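Local coordinates for protein thermotoga maritima TmcAL (Thermotoga maritima, PDB 5Y0T) that belongs to the HIGH nucleotidyl transferase family of the HUP clan and holds adenosine-5'-rp-alpha-thio-triphosphate in a pocket, at residues A[58-63]-A[341-346]; A[275-280]-A[302-307]. All blocks are in the same frame, centred on the assembly; numbering follows the deposited sequence.

Interaction 1: A[58-63]-A[341-346]; sequences IALRMG and GFTEKG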
ATOM      1  N   ILE A  58       1.364  14.214 -28.037  1.00 17.03           N
ATOM      2  CA  ILE A  58       0.592  13.722 -29.190  1.00 18.13           C
ATOM      3  C   ILE A  58      -0.610  14.618 -29.487  1.00 18.73           C
ATOM      4  O   ILE A  58      -0.868  14.966 -30.647  1.00 20.33           O
ATOM      5  CB  ILE A  58       0.098  12.273 -28.974  1.00 24.84           C
ATOM      6  CG1 ILE A  58       1.289  11.316 -28.800  1.00 20.92           C
ATOM      7  CG2 ILE A  58      -0.786  11.839 -30.148  1.00 19.00           C
ATOM      8  CD1 ILE A  58       0.912   9.929 -28.237  1.00 20.26           C
ATOM      9  N   ALA A  59      -1.321  15.036 -28.449  1.00 17.24           N
ATOM     10  CA  ALA A  59      -2.511  15.875 -28.654  1.00 19.21           C
ATOM     11  C   ALA A  59      -2.115  17.174 -29.360  1.00 20.07           C
ATOM     12  O   ALA A  59      -2.752  17.594 -30.340  1.00 20.87           O
ATOM     13  CB  ALA A  59      -3.207  16.165 -27.315  1.00 15.27           C
ATOM     14  N   LEU A  60      -1.028  17.783 -28.894  1.00 21.42           N
ATOM     15  CA  LEU A  60      -0.492  18.979 -29.542  1.00 19.49           C
ATOM     16  C   LEU A  60      -0.156  18.724 -31.005  1.00 25.40           C
ATOM     17  O   LEU A  60      -0.479  19.537 -31.880  1.00 21.87           O
ATOM     18  CB  LEU A  60       0.756  19.473 -28.822  1.00 20.60           C
ATOM     19  CG  LEU A  60       0.552  19.880 -27.363  1.00 20.87           C
ATOM     20  CD1 LEU A  60       1.869  20.449 -26.806  1.00 20.84           C
ATOM     21  CD2 LEU A  60      -0.601  20.890 -27.226  1.00 24.06           C
ATOM     22  N   ARG A  61       0.518  17.610 -31.277  1.00 18.31           N
ATOM     23  CA  ARG A  61       0.874  17.300 -32.661  1.00 18.22           C
ATOM     24  C   ARG A  61      -0.341  17.083 -33.542  1.00 25.13           C
ATOM     25  O   ARG A  61      -0.289  17.306 -34.761  1.00 25.84           O
ATOM     26  CB  ARG A  61       1.789  16.083 -32.703  1.00 23.66           C
ATOM     27  CG  ARG A  61       3.171  16.389 -32.142  1.00 27.10           C
ATOM     28  CD  ARG A  61       4.132  15.248 -32.342  1.00 39.38           C
ATOM     29  NE  ARG A  61       5.486  15.634 -31.959  1.00 54.68           N
ATOM     30  CZ  ARG A  61       6.559  14.882 -32.164  1.00 71.04           C
ATOM     31  NH1 ARG A  61       6.437  13.696 -32.750  1.00 72.87           N
ATOM     32  NH2 ARG A  61       7.753  15.318 -31.789  1.00 79.91           N
ATOM     33  N   MET A  62      -1.452  16.681 -32.934  1.00 23.85           N
ATOM     34  CA  MET A  62      -2.624  16.322 -33.708  1.00 27.24           C
ATOM     35  C   MET A  62      -3.562  17.495 -33.930  1.00 32.40           C
ATOM     36  O   MET A  62      -4.585  17.344 -34.601  1.00 26.04           O
ATOM     37  CB  MET A  62      -3.365  15.168 -33.035  1.00 26.01           C
ATOM     38  CG  MET A  62      -2.560  13.874 -32.974  1.00 30.42           C
ATOM     39  SD  MET A  62      -2.160  13.149 -34.584  1.00 37.29           S
ATOM     40  CE  MET A  62      -0.549  13.822 -34.919  1.00 44.81           C
ATOM     41  N   GLY A  63      -3.171  18.677 -33.456  1.00 27.76           N
ATOM     42  CA  GLY A  63      -3.988  19.876 -33.631  1.00 27.35           C
ATOM     43  C   GLY A  63      -4.601  20.536 -32.401  1.00 25.48           C
ATOM     44  O   GLY A  63      -5.310  21.528 -32.531  1.00 22.90           O
ATOM     45  N   GLY A 341       0.595  21.092 -21.514  1.00 18.68           N
ATOM     46  CA  GLY A 341       1.343  21.452 -22.698  1.00 16.54           C
ATOM     47  C   GLY A 341       0.627  22.471 -23.569  1.00 19.67           C
ATOM     48  O   GLY A 341      -0.596  22.653 -23.462  1.00 16.46           O
ATOM     49  N   PHE A 342       1.401  23.163 -24.402  1.00 18.84           N
ATOM     50  CA  PHE A 342       0.819  24.060 -25.391  1.00 19.97           C
ATOM     51  C   PHE A 342       1.791  24.300 -26.538  1.00 20.95           C
ATOM     52  O   PHE A 342       3.001  24.080 -26.407  1.00 22.75           O
ATOM     53  CB  PHE A 342       0.378  25.400 -24.757  1.00 16.83           C
ATOM     54  CG  PHE A 342       1.466  26.124 -23.974  1.00 18.56           C
ATOM     55  CD1 PHE A 342       1.727  25.783 -22.652  1.00 17.90           C
ATOM     56  CD2 PHE A 342       2.174  27.175 -24.538  1.00 18.45           C
ATOM     57  CE1 PHE A 342       2.693  26.461 -21.922  1.00 14.48           C
ATOM     58  CE2 PHE A 342       3.158  27.864 -23.818  1.00 21.15           C
ATOM     59  CZ  PHE A 342       3.419  27.505 -22.500  1.00 13.95           C
ATOM     60  N   THR A 343       1.258  24.733 -27.677  1.00 16.75           N
ATOM     61  CA  THR A 343       2.114  25.105 -28.787  1.00 16.91           C
ATOM     62  C   THR A 343       2.445  26.593 -28.805  1.00 16.84           C
ATOM     63  O   THR A 343       1.856  27.377 -28.077  1.00 21.78           O
ATOM     64  CB  THR A 343       1.453  24.785 -30.126  1.00 19.46           C
ATOM     65  OG1 THR A 343       0.286  25.604 -30.267  1.00 19.42           O
ATOM     66  CG2 THR A 343       1.064  23.308 -30.193  1.00 21.26           C
ATOM     67  N   GLU A 344       3.332  26.977 -29.713  1.00 16.06           N
ATOM     68  CA  GLU A 344       3.634  28.388 -29.938  1.00 22.72           C
ATOM     69  C   GLU A 344       2.364  29.197 -30.245  1.00 23.60           C
ATOM     70  O   GLU A 344       2.169  30.311 -29.738  1.00 20.12           O
ATOM     71  CB  GLU A 344       4.634  28.529 -31.075  1.00 22.89           C
ATOM     72  CG  GLU A 344       5.037  29.952 -31.337  1.00 30.28           C
ATOM     73  CD  GLU A 344       6.105  30.057 -32.390  1.00 37.54           C
ATOM     74  OE1 GLU A 344       6.675  29.007 -32.768  1.00 31.14           O
ATOM     75  OE2 GLU A 344       6.367  31.192 -32.834  1.00 39.60           O
ATOM     76  N   LYS A 345       1.503  28.629 -31.078  1.00 23.39           N
ATOM     77  CA  LYS A 345       0.203  29.229 -31.359  1.00 26.94           C
ATOM     78  C   LYS A 345      -0.648  29.272 -30.085  1.00 25.38           C
ATOM     79  O   LYS A 345      -1.315  30.268 -29.812  1.00 26.89           O
ATOM     80  CB  LYS A 345      -0.532  28.446 -32.452  1.00 24.03           C
ATOM     81  CG  LYS A 345      -1.950  28.962 -32.753  1.00 27.40           C
ATOM     82  CD  LYS A 345      -1.902  30.352 -33.396  1.00 32.16           C
ATOM     83  CE  LYS A 345      -3.282  30.783 -33.926  1.00 30.70           C
ATOM     84  NZ  LYS A 345      -3.266  32.152 -34.545  1.00 35.03           N
ATOM     85  N   GLY A 346      -0.614  28.180 -29.321  1.00 20.90           N
ATOM     86  CA  GLY A 346      -1.314  28.081 -28.053  1.00 20.85           C
ATOM     87  C   GLY A 346      -1.007  29.185 -27.056  1.00 21.35           C
ATOM     88  O   GLY A 346      -1.862  29.517 -26.219  1.00 21.39           O
TER

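Interaction 2: A[275-280]-A[302-307]; sequences FSEGLE and AKRFTF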
ATOM      1  N   PHE A 275     -18.025   3.235  -2.170  1.00 33.41           N
ATOM      2  CA  PHE A 275     -18.358   1.983  -1.501  1.00 29.54           C
ATOM      3  C   PHE A 275     -19.773   2.002  -0.935  1.00 35.34           C
ATOM      4  O   PHE A 275     -20.147   2.893  -0.180  1.00 36.20           O
ATOM      5  CB  PHE A 275     -17.341   1.662  -0.403  1.00 29.59           C
ATOM      6  CG  PHE A 275     -16.141   0.939  -0.922  1.00 33.86           C
ATOM      7  CD1 PHE A 275     -16.122  -0.448  -0.978  1.00 30.12           C
ATOM      8  CD2 PHE A 275     -15.055   1.640  -1.410  1.00 25.19           C
ATOM      9  CE1 PHE A 275     -15.030  -1.116  -1.492  1.00 28.41           C
ATOM     10  CE2 PHE A 275     -13.961   0.982  -1.924  1.00 23.40           C
ATOM     11  CZ  PHE A 275     -13.941  -0.391  -1.968  1.00 31.79           C
ATOM     12  N   SER A 276     -20.550   1.008  -1.347  1.00 34.99           N
ATOM     13  CA  SER A 276     -21.899   0.771  -0.862  1.00 45.27           C
ATOM     14  C   SER A 276     -22.293  -0.617  -1.337  1.00 45.50           C
ATOM     15  O   SER A 276     -21.467  -1.331  -1.910  1.00 36.77           O
ATOM     16  CB  SER A 276     -22.881   1.821  -1.385  1.00 49.42           C
ATOM     17  OG  SER A 276     -23.055   1.691  -2.785  1.00 45.92           O
ATOM     18  N   GLU A 277     -23.553  -0.985  -1.109  1.00 47.08           N
ATOM     19  CA  GLU A 277     -24.114  -2.249  -1.585  1.00 42.64           C
ATOM     20  C   GLU A 277     -23.274  -3.469  -1.232  1.00 38.87           C
ATOM     21  O   GLU A 277     -23.168  -4.399  -2.034  1.00 37.14           O
ATOM     22  CB  GLU A 277     -24.304  -2.209  -3.100  1.00 47.29           C
ATOM     23  CG  GLU A 277     -25.254  -1.140  -3.596  1.00 51.58           C
ATOM     24  CD  GLU A 277     -25.458  -1.219  -5.096  1.00 56.10           C
ATOM     25  OE1 GLU A 277     -26.035  -2.225  -5.571  1.00 61.86           O
ATOM     26  OE2 GLU A 277     -25.032  -0.281  -5.800  1.00 57.39           O
ATOM     27  N   GLY A 278     -22.686  -3.465  -0.040  1.00 38.90           N
ATOM     28  CA  GLY A 278     -21.887  -4.586   0.424  1.00 36.94           C
ATOM     29  C   GLY A 278     -20.510  -4.731  -0.215  1.00 37.38           C
ATOM     30  O   GLY A 278     -19.865  -5.764  -0.050  1.00 35.81           O
ATOM     31  N   LEU A 279     -20.043  -3.703  -0.925  1.00 32.72           N
ATOM     32  CA  LEU A 279     -18.763  -3.789  -1.625  1.00 32.06           C
ATOM     33  C   LEU A 279     -17.566  -3.809  -0.680  1.00 30.72           C
ATOM     34  O   LEU A 279     -16.500  -4.312  -1.045  1.00 31.41           O
ATOM     35  CB  LEU A 279     -18.614  -2.630  -2.618  1.00 32.98           C
ATOM     36  CG  LEU A 279     -19.314  -2.900  -3.951  1.00 33.92           C
ATOM     37  CD1 LEU A 279     -19.600  -1.612  -4.712  1.00 28.89           C
ATOM     38  CD2 LEU A 279     -18.470  -3.840  -4.801  1.00 38.05           C
ATOM     39  N   GLU A 280     -17.726  -3.255   0.519  1.00 31.69           N
ATOM     40  CA  GLU A 280     -16.623  -3.244   1.474  1.00 35.04           C
ATOM     41  C   GLU A 280     -16.264  -4.677   1.822  1.00 33.70           C
ATOM     42  O   GLU A 280     -15.085  -5.060   1.774  1.00 32.22           O
ATOM     43  CB  GLU A 280     -16.970  -2.455   2.742  1.00 34.86           C
ATOM     44  CG  GLU A 280     -17.276  -0.981   2.506  1.00 34.41           C
ATOM     45  CD  GLU A 280     -18.761  -0.721   2.279  1.00 42.92           C
ATOM     46  OE1 GLU A 280     -19.489  -1.674   1.935  1.00 40.97           O
ATOM     47  OE2 GLU A 280     -19.203   0.432   2.450  1.00 46.07           O
ATOM     48  N   ALA A 302     -20.169  -9.153  -9.794  1.00 38.35           N
ATOM     49  CA  ALA A 302     -21.418  -9.891  -9.835  1.00 48.17           C
ATOM     50  C   ALA A 302     -22.328  -9.171 -10.798  1.00 49.18           C
ATOM     51  O   ALA A 302     -21.921  -8.188 -11.424  1.00 47.60           O
ATOM     52  CB  ALA A 302     -22.049  -9.992  -8.458  1.00 46.39           C
ATOM     53  N   LYS A 303     -23.558  -9.660 -10.897  1.00 52.68           N
ATOM     54  CA  LYS A 303     -24.554  -9.091 -11.788  1.00 58.74           C
ATOM     55  C   LYS A 303     -24.637  -7.570 -11.654  1.00 50.81           C
ATOM     56  O   LYS A 303     -24.606  -6.851 -12.651  1.00 50.84           O
ATOM     57  CB  LYS A 303     -25.921  -9.728 -11.508  1.00 63.36           C
ATOM     58  CG  LYS A 303     -27.037  -9.278 -12.439  1.00 69.98           C
ATOM     59  CD  LYS A 303     -28.368  -9.929 -12.060  1.00 71.38           C
ATOM     60  CE  LYS A 303     -29.493  -9.444 -12.964  1.00 70.28           C
ATOM     61  NZ  LYS A 303     -29.563  -7.953 -12.976  1.00 70.58           N
ATOM     62  N   ARG A 304     -24.706  -7.076 -10.423  1.00 53.37           N
ATOM     63  CA  ARG A 304     -24.953  -5.652 -10.215  1.00 58.60           C
ATOM     64  C   ARG A 304     -23.696  -4.781 -10.289  1.00 57.01           C
ATOM     65  O   ARG A 304     -23.796  -3.559 -10.173  1.00 60.83           O
ATOM     66  CB  ARG A 304     -25.659  -5.426  -8.872  1.00 62.51           C
ATOM     67  CG  ARG A 304     -24.911  -5.933  -7.653  1.00 64.38           C
ATOM     68  CD  ARG A 304     -25.855  -6.099  -6.463  1.00 72.49           C
ATOM     69  NE  ARG A 304     -25.139  -6.460  -5.240  1.00 77.77           N
ATOM     70  CZ  ARG A 304     -24.720  -7.689  -4.947  1.00 78.84           C
ATOM     71  NH1 ARG A 304     -24.939  -8.689  -5.789  1.00 77.86           N
ATOM     72  NH2 ARG A 304     -24.073  -7.917  -3.810  1.00 80.66           N
ATOM     73  N   PHE A 305     -22.523  -5.384 -10.491  1.00 49.29           N
ATOM     74  CA  PHE A 305     -21.299  -4.580 -10.609  1.00 39.97           C
ATOM     75  C   PHE A 305     -20.584  -4.762 -11.944  1.00 39.77           C
ATOM     76  O   PHE A 305     -20.349  -5.882 -12.386  1.00 44.14           O
ATOM     77  CB  PHE A 305     -20.331  -4.904  -9.473  1.00 32.62           C
ATOM     78  CG  PHE A 305     -20.955  -4.843  -8.115  1.00 36.05           C
ATOM     79  CD1 PHE A 305     -21.548  -3.676  -7.664  1.00 34.71           C
ATOM     80  CD2 PHE A 305     -20.943  -5.955  -7.281  1.00 37.06           C
ATOM     81  CE1 PHE A 305     -22.130  -3.620  -6.408  1.00 39.58           C
ATOM     82  CE2 PHE A 305     -21.514  -5.902  -6.022  1.00 36.55           C
ATOM     83  CZ  PHE A 305     -22.113  -4.735  -5.586  1.00 40.07           C
ATOM     84  N   THR A 306     -20.267  -3.651 -12.595  1.00 35.57           N
ATOM     85  CA  THR A 306     -19.404  -3.669 -13.769  1.00 36.64           C
ATOM     86  C   THR A 306     -17.926  -3.731 -13.373  1.00 32.97           C
ATOM     87  O   THR A 306     -17.554  -3.346 -12.262  1.00 31.77           O
ATOM     88  CB  THR A 306     -19.619  -2.440 -14.646  1.00 35.19           C
ATOM     89  OG1 THR A 306     -19.119  -1.290 -13.960  1.00 31.05           O
ATOM     90  CG2 THR A 306     -21.102  -2.259 -14.950  1.00 40.67           C
ATOM     91  N   PHE A 307     -17.090  -4.225 -14.278  1.00 30.04           N
ATOM     92  CA  PHE A 307     -15.654  -4.266 -14.029  1.00 33.09           C
ATOM     93  C   PHE A 307     -15.099  -2.860 -13.831  1.00 31.48           C
ATOM     94  O   PHE A 307     -14.231  -2.646 -12.987  1.00 29.50           O
ATOM     95  CB  PHE A 307     -14.923  -4.978 -15.173  1.00 33.82           C
ATOM     96  CG  PHE A 307     -15.005  -6.475 -15.094  1.00 37.44           C
ATOM     97  CD1 PHE A 307     -14.377  -7.160 -14.063  1.00 41.61           C
ATOM     98  CD2 PHE A 307     -15.719  -7.199 -16.037  1.00 40.84           C
ATOM     99  CE1 PHE A 307     -14.460  -8.544 -13.973  1.00 46.11           C
ATOM    100  CE2 PHE A 307     -15.810  -8.587 -15.954  1.00 47.53           C
ATOM    101  CZ  PHE A 307     -15.181  -9.260 -14.923  1.00 49.71           C
TER

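Interaction 1: A[58-63]-A[341-346]
L60 meets the flat peptide group that joins G341 to F342 over one face: its CD1 stands above the peptide plane and lies 3.7 Å from F342 N. The F342 ring is not part of this meeting, because its CB leaves the strand on the side away from the helix and the ring packs on V66. The N-H and C=O groups of the strand are turned to its sheet neighbours instead, with backbone hydrogen bonds pairing G341 with V67 and F342 with I419. The arrangement is thus a helix laid on a sheet in an alpha/beta fold of the HUP clan: the last turn of helix 52-61 rests on the end of strand 337-343, which runs between strands 66-70 and 419-421.

L60 carries the helix side alone and contributes 80 Å² of the 149 Å² buried in total. It points at the strand from its CB onward, and with CG anti to the carbonyl carbon (chi1 -61°) the branch extends over the backbone there, so that both methyls reach it. G341 has no side chain to intervene, and CD1 comes within 4.0 Å of G341 C. The second methyl, CD2, lies alongside F342 CA at 3.9 Å. Further along, L60 CB and T343 CG2 touch at 4.1 Å. V67, I419 and L421 add apolar contacts to L60, so the leucine is buried among three strands. Just beyond, G63 leaves the helical conformation with positive phi in a Schellman motif, and the chain runs on to strand 66-70.

T343 serves two purposes through its two branches. CG2 faces the leucine, whereas OG1, set between the backbone N and the carbonyl carbon (chi1 65°), accepts a capping bond from G346 N at 2.9 Å and 159°.

Interaction 2: A[275-280]-A[302-307]
F305, E277 and L279 supply most of the 197 Å² buried here, and the phenyl ring of F305 is the surface on which the other two converge. L279 approaches over one face in a CH-pi contact, its CD2 lying 3.8 Å from the ring centroid and only 10° off the normal. The other leucine methyl reaches the rim, with CD1 3.6 Å from F305 CE1. On the opposite face lies CG of the neighbouring R304, 3.6 Å above the plane and over the ring centre, so the phenyl is sandwiched between two aliphatic groups.

E277 works mainly from the edge. Its carbonyl O lies in the ring plane, 3.7 Å from F305 CZ, and its CB also borders that atom. The carboxylate runs past R304 in the opposite direction, the two planar groups standing 44° apart. E277 OE1 stays 4.3 Å from R304 NE, beyond salt-bridge range, which leaves this pair to a looser electrostatic attraction. The firmer partner of the glutamate is R309, bound to OE2. R304 starts with CG between its backbone N and carbonyl carbon (chi1 59°), the turn that lays CG on the phenyl; farther out, one guanidinium face meets F305 CE2.

Both segments are turns leading into helices. A type I' turn from S276 to L279 brings G278 to the N-cap of helix 279-289, while a type I turn from A302 to F305 precedes T306, whose OG1 caps R309 N in helix 307-318. The packing thus joins two helix-entry loops, the second linking helices 293-300 and 307-318, within a helical region of the protein.

Overall arrangement
The two contacts share no secondary-structure element and lie on opposite sides of the chain's centre, about 40 Å apart between centres and about 25 Å between nearest atoms. Interaction 2 is nested, in sequence, within the long loop that interaction 1 closes, which spans 277 residues. Interaction 1 is buried and joins a helix to the sheet; its chemistry is aliphatic carbon against backbone and a threonine methyl, with polar groups spent on sheet pairing and capping. Interaction 2 is half buried: a leucine and a phenylalanine lie inside, whereas a glutamate and an arginine at the exposed side bring charge. Each has a threonine hydroxyl capping a helix start, but only T343 also touches across its contact.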